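Local coordinates for DUF327 domain-containing protein (Thermotoga maritima MSB8, PDB 2P61) that is of unknown function but folds into a bundle of four helices, one of which carries most of a predicted coiled-coil region, at residues K88-E91 with K92-K96; H111-V114 with E115-E119; M122-T125 with E126-K130. All coordinates share one frame; numbering follows the deposited sequence.

Overall arrangement
The three contacts sample one principle, the packing of helix side chains one turn apart, at different points of a four-helix bundle. Interaction 1 belongs to helix 73-95, while interactions 2 and 3 occupy successive parts of helix 105-129, the next helix in the chain. Interactions 1 and 2 have centres about 15 Å apart and nearest atoms about 6 Å apart, so they do not touch. Interactions 2 and 3 lie about 16 Å apart between centres and adjoin in the sequence. Interactions 1 and 3, about 29 Å apart between centres, fall on opposite sides of the chain's centre. All three are structural packing within a helix.

Interaction 1 of 3, residues K88-E91 with K92-K96; sequences KLIE and KKIYK
Successive i to i+4 hydrogen bonds join residues 88-91 to residues 92-95, running from Lys92 N to Lys88 O, Lys93 N to Leu89 O, Ile94 N to Ile90 O and Tyr95 N to Glu91 O; the last spans 2.8 Å and is practically straight at the hydrogen. This backbone sets side chains one turn apart alongside each other. Ile94 turns CG1 beside its own backbone N (chi1 -84°), which sends CG1 back toward the preceding turn and lets CD1 rest 3.5 Å from Ile90 CG1. The two isoleucines lie side by side and point the same way. The contact belongs to helix 73-95 of an all-helical bundle, and its residues spread their side chains among different neighbours: Leu89 packs on Phe49, Leu52 and Leu53 of helix 37-69, whereas Ile90 and Glu91 meet Leu110 of helix 105-129. Glu91 and Tyr95 form the second pair. Glu91 OE1 comes within 3.3 Å of Tyr95 CE2, an oblique approach in which the carboxylate and ring planes are 59° apart. The Tyr95 side chain also touches Arg107 of helix 105-129. Lys92 keeps its aliphatic part against the helix, with CG 3.5 Å from Lys88 O, before its amine leads away. Lys93 likewise leaves the contact at its tip, and its NZ forms a salt bridge with Glu50 of helix 37-69.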
loop_
_atom_site.group_PDB
_atom_site.type_symbol
_atom_site.label_atom_id
_atom_site.label_comp_id
_atom_site.label_asym_id
_atom_site.label_seq_id
_atom_site.Cartn_x
_atom_site.Cartn_y
_atom_site.Cartn_z
ATOM N N LYS A 88 -5.915 -5.196 -1.480
ATOM C CA LYS A 88 -7.169 -5.742 -2.010
ATOM C C LYS A 88 -7.320 -5.327 -3.476
ATOM O O LYS A 88 -7.452 -6.161 -4.370
ATOM C CB LYS A 88 -8.363 -5.227 -1.167
ATOM C CG LYS A 88 -8.447 -5.958 0.189
ATOM C CD LYS A 88 -9.620 -5.510 1.130
ATOM C CE LYS A 88 -9.312 -6.027 2.619
ATOM N NZ LYS A 88 -10.116 -5.263 3.731
ATOM N N LEU A 89 -7.275 -4.034 -3.743
ATOM C CA LEU A 89 -7.511 -3.604 -5.084
ATOM C C LEU A 89 -6.542 -4.201 -6.072
ATOM O O LEU A 89 -6.996 -4.774 -7.020
ATOM C CB LEU A 89 -7.573 -2.098 -5.171
ATOM C CG LEU A 89 -8.808 -1.489 -4.516
ATOM C CD1 LEU A 89 -8.398 -0.166 -3.762
ATOM C CD2 LEU A 89 -9.835 -1.247 -5.608
ATOM N N ILE A 90 -5.224 -4.090 -5.862
ATOM C CA ILE A 90 -4.220 -4.698 -6.756
ATOM C C ILE A 90 -4.321 -6.225 -6.873
ATOM O O ILE A 90 -4.088 -6.734 -7.967
ATOM C CB ILE A 90 -2.731 -4.326 -6.386
ATOM C CG1 ILE A 90 -1.825 -4.301 -7.629
ATOM C CG2 ILE A 90 -2.165 -5.259 -5.301
ATOM C CD1 ILE A 90 -1.792 -2.962 -8.355
ATOM N N GLU A 91 -4.637 -6.948 -5.792
ATOM C CA GLU A 91 -4.962 -8.370 -5.924
ATOM C C GLU A 91 -5.957 -8.547 -7.046
ATOM O O GLU A 91 -5.631 -9.220 -8.036
ATOM C CB GLU A 91 -5.599 -8.964 -4.669
ATOM C CG GLU A 91 -4.699 -9.966 -3.982
ATOM C CD GLU A 91 -5.461 -11.052 -3.199
ATOM O OE1 GLU A 91 -6.556 -11.511 -3.661
ATOM O OE2 GLU A 91 -4.918 -11.463 -2.133
ATOM N N LYS A 92 -7.153 -7.931 -6.886
ATOM C CA LYS A 92 -8.208 -7.992 -7.875
ATOM C C LYS A 92 -7.626 -7.756 -9.246
ATOM O O LYS A 92 -7.671 -8.619 -10.074
ATOM C CB LYS A 92 -9.360 -7.031 -7.566
ATOM C CG LYS A 92 -10.161 -7.378 -6.289
ATOM C CD LYS A 92 -11.552 -6.655 -6.262
ATOM C CE LYS A 92 -12.134 -6.427 -4.783
ATOM N NZ LYS A 92 -13.023 -5.153 -4.588
ATOM N N LYS A 93 -7.003 -6.629 -9.489
ATOM C CA LYS A 93 -6.415 -6.419 -10.798
ATOM C C LYS A 93 -5.420 -7.520 -11.234
ATOM O O LYS A 93 -5.479 -7.992 -12.360
ATOM C CB LYS A 93 -5.772 -5.039 -10.920
ATOM C CG LYS A 93 -5.526 -4.700 -12.361
ATOM C CD LYS A 93 -4.540 -3.575 -12.602
ATOM C CE LYS A 93 -4.824 -2.965 -13.994
ATOM N NZ LYS A 93 -4.612 -1.469 -14.053
ATOM N N ILE A 94 -4.500 -7.944 -10.386
ATOM C CA ILE A 94 -3.529 -8.891 -10.890
ATOM C C ILE A 94 -4.156 -10.213 -11.183
ATOM O O ILE A 94 -3.835 -10.792 -12.205
ATOM C CB ILE A 94 -2.247 -8.978 -10.036
ATOM C CG1 ILE A 94 -1.311 -7.873 -10.471
ATOM C CG2 ILE A 94 -1.520 -10.341 -10.183
ATOM C CD1 ILE A 94 -0.741 -7.102 -9.335
ATOM N N TYR A 95 -5.072 -10.677 -10.335
ATOM C CA TYR A 95 -5.792 -11.951 -10.588
ATOM C C TYR A 95 -6.680 -11.831 -11.811
ATOM O O TYR A 95 -6.233 -12.171 -12.914
ATOM C CB TYR A 95 -6.617 -12.438 -9.391
ATOM C CG TYR A 95 -5.820 -13.059 -8.276
ATOM C CD1 TYR A 95 -4.565 -13.625 -8.507
ATOM C CD2 TYR A 95 -6.330 -13.111 -6.983
ATOM C CE1 TYR A 95 -3.813 -14.215 -7.474
ATOM C CE2 TYR A 95 -5.580 -13.705 -5.922
ATOM C CZ TYR A 95 -4.322 -14.257 -6.193
ATOM O OH TYR A 95 -3.584 -14.835 -5.177
ATOM N N LYS A 96 -7.922 -11.370 -11.609
ATOM C CA LYS A 96 -8.841 -10.983 -12.698
ATOM C C LYS A 96 -8.129 -10.313 -13.897
ATOM O O LYS A 96 -8.368 -9.136 -14.192
ATOM C CB LYS A 96 -9.955 -10.054 -12.167
ATOM C CG LYS A 96 -11.344 -10.708 -11.941
ATOM C CD LYS A 96 -12.495 -9.630 -11.957
ATOM C CE LYS A 96 -13.707 -10.069 -12.856
ATOM N NZ LYS A 96 -14.367 -8.925 -13.582
#

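Interaction 2 of 3, residues H111-V114 with E115-E119; sequences HLVV and EEVNE
Val114 and Asn118 illustrate how torsions decide which atoms meet one turn apart on a helix. Val114 holds CG1 opposite its backbone N (chi1 168°), which leans this methyl toward the following turn; Asn118 carries CG opposite its carbonyl carbon (chi1 -60°), which tips the amide back. The result is a side-by-side pair pointing the same way, with Asn118 ND2 3.4 Å from Val114 CG1. The same ND2 stands 3.2 Å from Val114 O, but at an angle too poor for a hydrogen bond; that carbonyl instead receives the backbone N of Asn118 at 3.1 Å. Three further bonds of the same i to i+4 pattern, from Glu115 N to His111 O, Glu116 N to Leu112 O and Val117 N to Val113 O, complete the run. All of this lies on helix 105-129, within a region predicted to form a coiled coil, and the valines of this helix face two neighbours: Val113 meets Leu152 of helix 138-153, while Val114 and Val117 meet Leu87 and Ile83 of helix 73-95, respectively. Between themselves Val113 and Val117 touch loosely, CG1 to CG2 at 4.3 Å. On the more exposed side, the His111 ring and the Glu115 carboxylate cross obliquely, their planes 66° apart, with His111 NE2 and Glu115 OE2 3.8 Å from each other. Glu116 sets its CB 3.2 Å from Val113 O, and its side chain also reaches Leu148 of helix 138-153.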
loop_
_atom_site.group_PDB
_atom_site.type_symbol
_atom_site.label_atom_id
_atom_site.label_comp_id
_atom_site.label_asym_id
_atom_site.label_seq_id
_atom_site.Cartn_x
_atom_site.Cartn_y
_atom_site.Cartn_z
ATOM N N HIS A 111 2.816 -12.234 -4.447
ATOM C CA HIS A 111 2.895 -12.986 -3.203
ATOM C C HIS A 111 4.139 -12.585 -2.387
ATOM O O HIS A 111 4.090 -12.598 -1.148
ATOM C CB HIS A 111 2.827 -14.500 -3.418
ATOM C CG HIS A 111 2.918 -15.286 -2.157
ATOM N ND1 HIS A 111 1.817 -15.568 -1.361
ATOM C CD2 HIS A 111 3.977 -15.861 -1.546
ATOM C CE1 HIS A 111 2.196 -16.273 -0.309
ATOM N NE2 HIS A 111 3.505 -16.465 -0.399
ATOM N N LEU A 112 5.229 -12.206 -3.040
ATOM C CA LEU A 112 6.459 -12.080 -2.296
ATOM C C LEU A 112 6.606 -10.637 -1.867
ATOM O O LEU A 112 7.243 -10.337 -0.835
ATOM C CB LEU A 112 7.698 -12.583 -3.094
ATOM C CG LEU A 112 7.794 -14.066 -3.581
ATOM C CD1 LEU A 112 8.819 -14.244 -4.684
ATOM C CD2 LEU A 112 8.146 -14.965 -2.399
ATOM N N VAL A 113 5.969 -9.730 -2.589
ATOM C CA VAL A 113 6.126 -8.357 -2.180
ATOM C C VAL A 113 5.209 -8.028 -1.002
ATOM O O VAL A 113 5.643 -7.426 -0.010
ATOM C CB VAL A 113 5.909 -7.407 -3.309
ATOM C CG1 VAL A 113 5.622 -6.058 -2.734
ATOM C CG2 VAL A 113 7.140 -7.420 -4.287
ATOM N N VAL A 114 3.943 -8.448 -1.084
ATOM C CA VAL A 114 3.076 -8.465 0.074
ATOM C C VAL A 114 3.763 -9.121 1.275
ATOM O O VAL A 114 3.850 -8.520 2.313
ATOM C CB VAL A 114 1.741 -9.151 -0.295
ATOM C CG1 VAL A 114 0.881 -9.468 0.967
ATOM C CG2 VAL A 114 0.989 -8.303 -1.371
ATOM N N GLU A 115 4.274 -10.331 1.169
ATOM C CA GLU A 115 5.100 -10.875 2.256
ATOM C C GLU A 115 6.157 -9.857 2.762
ATOM O O GLU A 115 6.331 -9.717 3.965
ATOM C CB GLU A 115 5.816 -12.152 1.810
ATOM C CG GLU A 115 5.473 -13.442 2.539
ATOM C CD GLU A 115 6.590 -14.588 2.360
ATOM O OE1 GLU A 115 7.826 -14.287 2.372
ATOM O OE2 GLU A 115 6.197 -15.799 2.221
ATOM N N GLU A 116 6.854 -9.146 1.852
ATOM C CA GLU A 116 7.839 -8.148 2.284
ATOM C C GLU A 116 7.244 -6.953 3.010
ATOM O O GLU A 116 7.824 -6.472 3.982
ATOM C CB GLU A 116 8.629 -7.629 1.112
ATOM C CG GLU A 116 10.103 -7.714 1.319
ATOM C CD GLU A 116 10.948 -6.999 0.240
ATOM O OE1 GLU A 116 11.868 -6.233 0.701
ATOM O OE2 GLU A 116 10.705 -7.203 -1.022
ATOM N N VAL A 117 6.112 -6.454 2.520
ATOM C CA VAL A 117 5.464 -5.274 3.063
ATOM C C VAL A 117 5.075 -5.559 4.492
ATOM O O VAL A 117 5.334 -4.746 5.386
ATOM C CB VAL A 117 4.192 -4.996 2.295
ATOM C CG1 VAL A 117 3.206 -4.179 3.120
ATOM C CG2 VAL A 117 4.496 -4.310 1.036
ATOM N N ASN A 118 4.431 -6.724 4.711
ATOM C CA ASN A 118 3.969 -7.081 6.022
ATOM C C ASN A 118 5.174 -7.256 6.914
ATOM O O ASN A 118 5.137 -6.827 8.034
ATOM C CB ASN A 118 3.057 -8.324 6.000
ATOM C CG ASN A 118 1.770 -8.144 5.132
ATOM O OD1 ASN A 118 1.060 -7.157 5.216
ATOM N ND2 ASN A 118 1.480 -9.148 4.310
ATOM N N GLU A 119 6.283 -7.821 6.471
ATOM C CA GLU A 119 7.422 -7.901 7.411
ATOM C C GLU A 119 7.816 -6.504 7.871
ATOM O O GLU A 119 8.179 -6.323 9.022
ATOM C CB GLU A 119 8.654 -8.556 6.812
ATOM C CG GLU A 119 8.765 -10.042 6.994
ATOM C CD GLU A 119 9.491 -10.463 8.314
ATOM O OE1 GLU A 119 10.780 -10.354 8.391
ATOM O OE2 GLU A 119 8.745 -10.927 9.244
#

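Interaction 3 of 3, residues M122-T125 with E126-K130; sequences MDLT and EKIMK
Leu124 with Ile128 and Thr125 with Met129 carry this contact without any aromatic ring, and its flat groups are carboxylates and peptide units. The carboxylates of Asp123 and Glu126 do not meet: Asp123 OD1 and Glu126 OE1 are 5.5 Å apart, and the Asp123 side chain touches Arg141 of helix 138-153. Among the peptide units, Glu126 N bonds to Met122 O from a position tilted 32° out of the carbonyl plane. Ile128 N and Met129 N bond to Leu124 O and Thr125 O, respectively, more nearly in line with the carbonyls. In Leu124, CG stands opposite the backbone N (chi1 172°) and the chain leans forward to Ile128, whose CG1 tips backward; their CD1 atoms meet at 4.0 Å. This pair sits near the end of helix 105-129, where Leu124 packs on Leu138 and Ile145 of helix 138-153, and Ile128 on Leu76 of helix 73-95 and on Trp133 and Ile136 of the connecting loop. Alongside, Met129 lies extended and brings CE to 3.7 Å from Thr125 CG2. Lys127 sends its amine beyond the contact to a salt bridge with Glu132. The buried Thr125 plays two parts: its methyl joins the apolar packing, while OG1 hydrogen-bonds to both Leu121 O and Lys80 NZ, satisfying a polar atom in the interior and linking this helix to helix 73-95.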
loop_
_atom_site.group_PDB
_atom_site.type_symbol
_atom_site.label_atom_id
_atom_site.label_comp_id
_atom_site.label_asym_id
_atom_site.label_seq_id
_atom_site.Cartn_x
_atom_site.Cartn_y
_atom_site.Cartn_z
ATOM N N MET A 122 5.717 -5.070 10.166
ATOM C CA MET A 122 5.890 -5.591 11.524
ATOM C C MET A 122 7.204 -5.101 12.190
ATOM O O MET A 122 7.241 -4.856 13.404
ATOM C CB MET A 122 5.682 -7.109 11.587
ATOM C CG MET A 122 5.914 -7.830 12.979
ATOM S SD MET A 122 4.885 -7.359 14.401
ATOM C CE MET A 122 3.313 -7.595 13.600
ATOM N N ASP A 123 8.282 -4.910 11.419
ATOM C CA ASP A 123 9.453 -4.250 11.921
ATOM C C ASP A 123 9.070 -2.858 12.383
ATOM O O ASP A 123 9.383 -2.495 13.477
ATOM C CB ASP A 123 10.576 -4.205 10.873
ATOM C CG ASP A 123 11.068 -5.595 10.482
ATOM O OD1 ASP A 123 10.733 -6.567 11.199
ATOM O OD2 ASP A 123 11.802 -5.746 9.468
ATOM N N LEU A 124 8.391 -2.075 11.571
ATOM C CA LEU A 124 8.039 -0.712 11.945
ATOM C C LEU A 124 7.292 -0.657 13.303
ATOM O O LEU A 124 7.819 -0.121 14.276
ATOM C CB LEU A 124 7.197 -0.125 10.809
ATOM C CG LEU A 124 6.417 1.183 10.718
ATOM C CD1 LEU A 124 6.860 2.156 11.703
ATOM C CD2 LEU A 124 6.743 1.724 9.397
ATOM N N THR A 125 6.080 -1.231 13.364
ATOM C CA THR A 125 5.312 -1.408 14.604
ATOM C C THR A 125 6.184 -1.795 15.789
ATOM O O THR A 125 6.110 -1.207 16.871
ATOM C CB THR A 125 4.254 -2.531 14.420
ATOM O OG1 THR A 125 3.479 -2.277 13.236
ATOM C CG2 THR A 125 3.309 -2.590 15.584
ATOM N N GLU A 126 6.992 -2.818 15.621
ATOM C CA GLU A 126 7.719 -3.336 16.775
ATOM C C GLU A 126 8.578 -2.219 17.387
ATOM O O GLU A 126 8.926 -2.254 18.546
ATOM C CB GLU A 126 8.587 -4.508 16.355
ATOM C CG GLU A 126 9.125 -5.346 17.426
ATOM C CD GLU A 126 10.015 -6.495 16.879
ATOM O OE1 GLU A 126 11.237 -6.268 16.625
ATOM O OE2 GLU A 126 9.488 -7.628 16.715
ATOM N N LYS A 127 8.885 -1.201 16.608
ATOM C CA LYS A 127 9.972 -0.289 16.942
ATOM C C LYS A 127 9.363 1.000 17.488
ATOM O O LYS A 127 9.883 1.611 18.406
ATOM C CB LYS A 127 10.812 -0.079 15.683
ATOM C CG LYS A 127 12.249 -0.119 15.935
ATOM C CD LYS A 127 13.046 -0.735 14.811
ATOM C CE LYS A 127 14.557 -0.944 15.301
ATOM N NZ LYS A 127 15.068 0.180 16.260
ATOM N N ILE A 128 8.238 1.408 16.943
ATOM C CA ILE A 128 7.377 2.331 17.640
ATOM C C ILE A 128 6.964 1.836 19.093
ATOM O O ILE A 128 6.833 2.614 20.030
ATOM C CB ILE A 128 6.088 2.523 16.794
ATOM C CG1 ILE A 128 6.377 3.326 15.531
ATOM C CG2 ILE A 128 4.895 3.041 17.652
ATOM C CD1 ILE A 128 5.133 3.833 14.913
ATOM N N MET A 129 6.704 0.554 19.257
ATOM C CA MET A 129 6.167 0.088 20.492
ATOM C C MET A 129 7.257 0.039 21.534
ATOM O O MET A 129 7.045 0.480 22.627
ATOM C CB MET A 129 5.404 -1.235 20.295
ATOM C CG MET A 129 3.819 -1.062 20.079
ATOM S SD MET A 129 3.392 -2.776 19.825
ATOM C CE MET A 129 1.766 -2.654 18.981
ATOM N N LYS A 130 8.448 -0.432 21.176
ATOM C CA LYS A 130 9.657 -0.330 22.011
ATOM C C LYS A 130 10.166 1.090 22.245
ATOM O O LYS A 130 11.233 1.282 22.853
ATOM C CB LYS A 130 10.795 -1.080 21.328
ATOM C CG LYS A 130 10.407 -2.387 20.848
ATOM C CD LYS A 130 11.123 -3.470 21.539
ATOM C CE LYS A 130 12.242 -3.997 20.640
ATOM N NZ LYS A 130 12.312 -5.466 21.035
#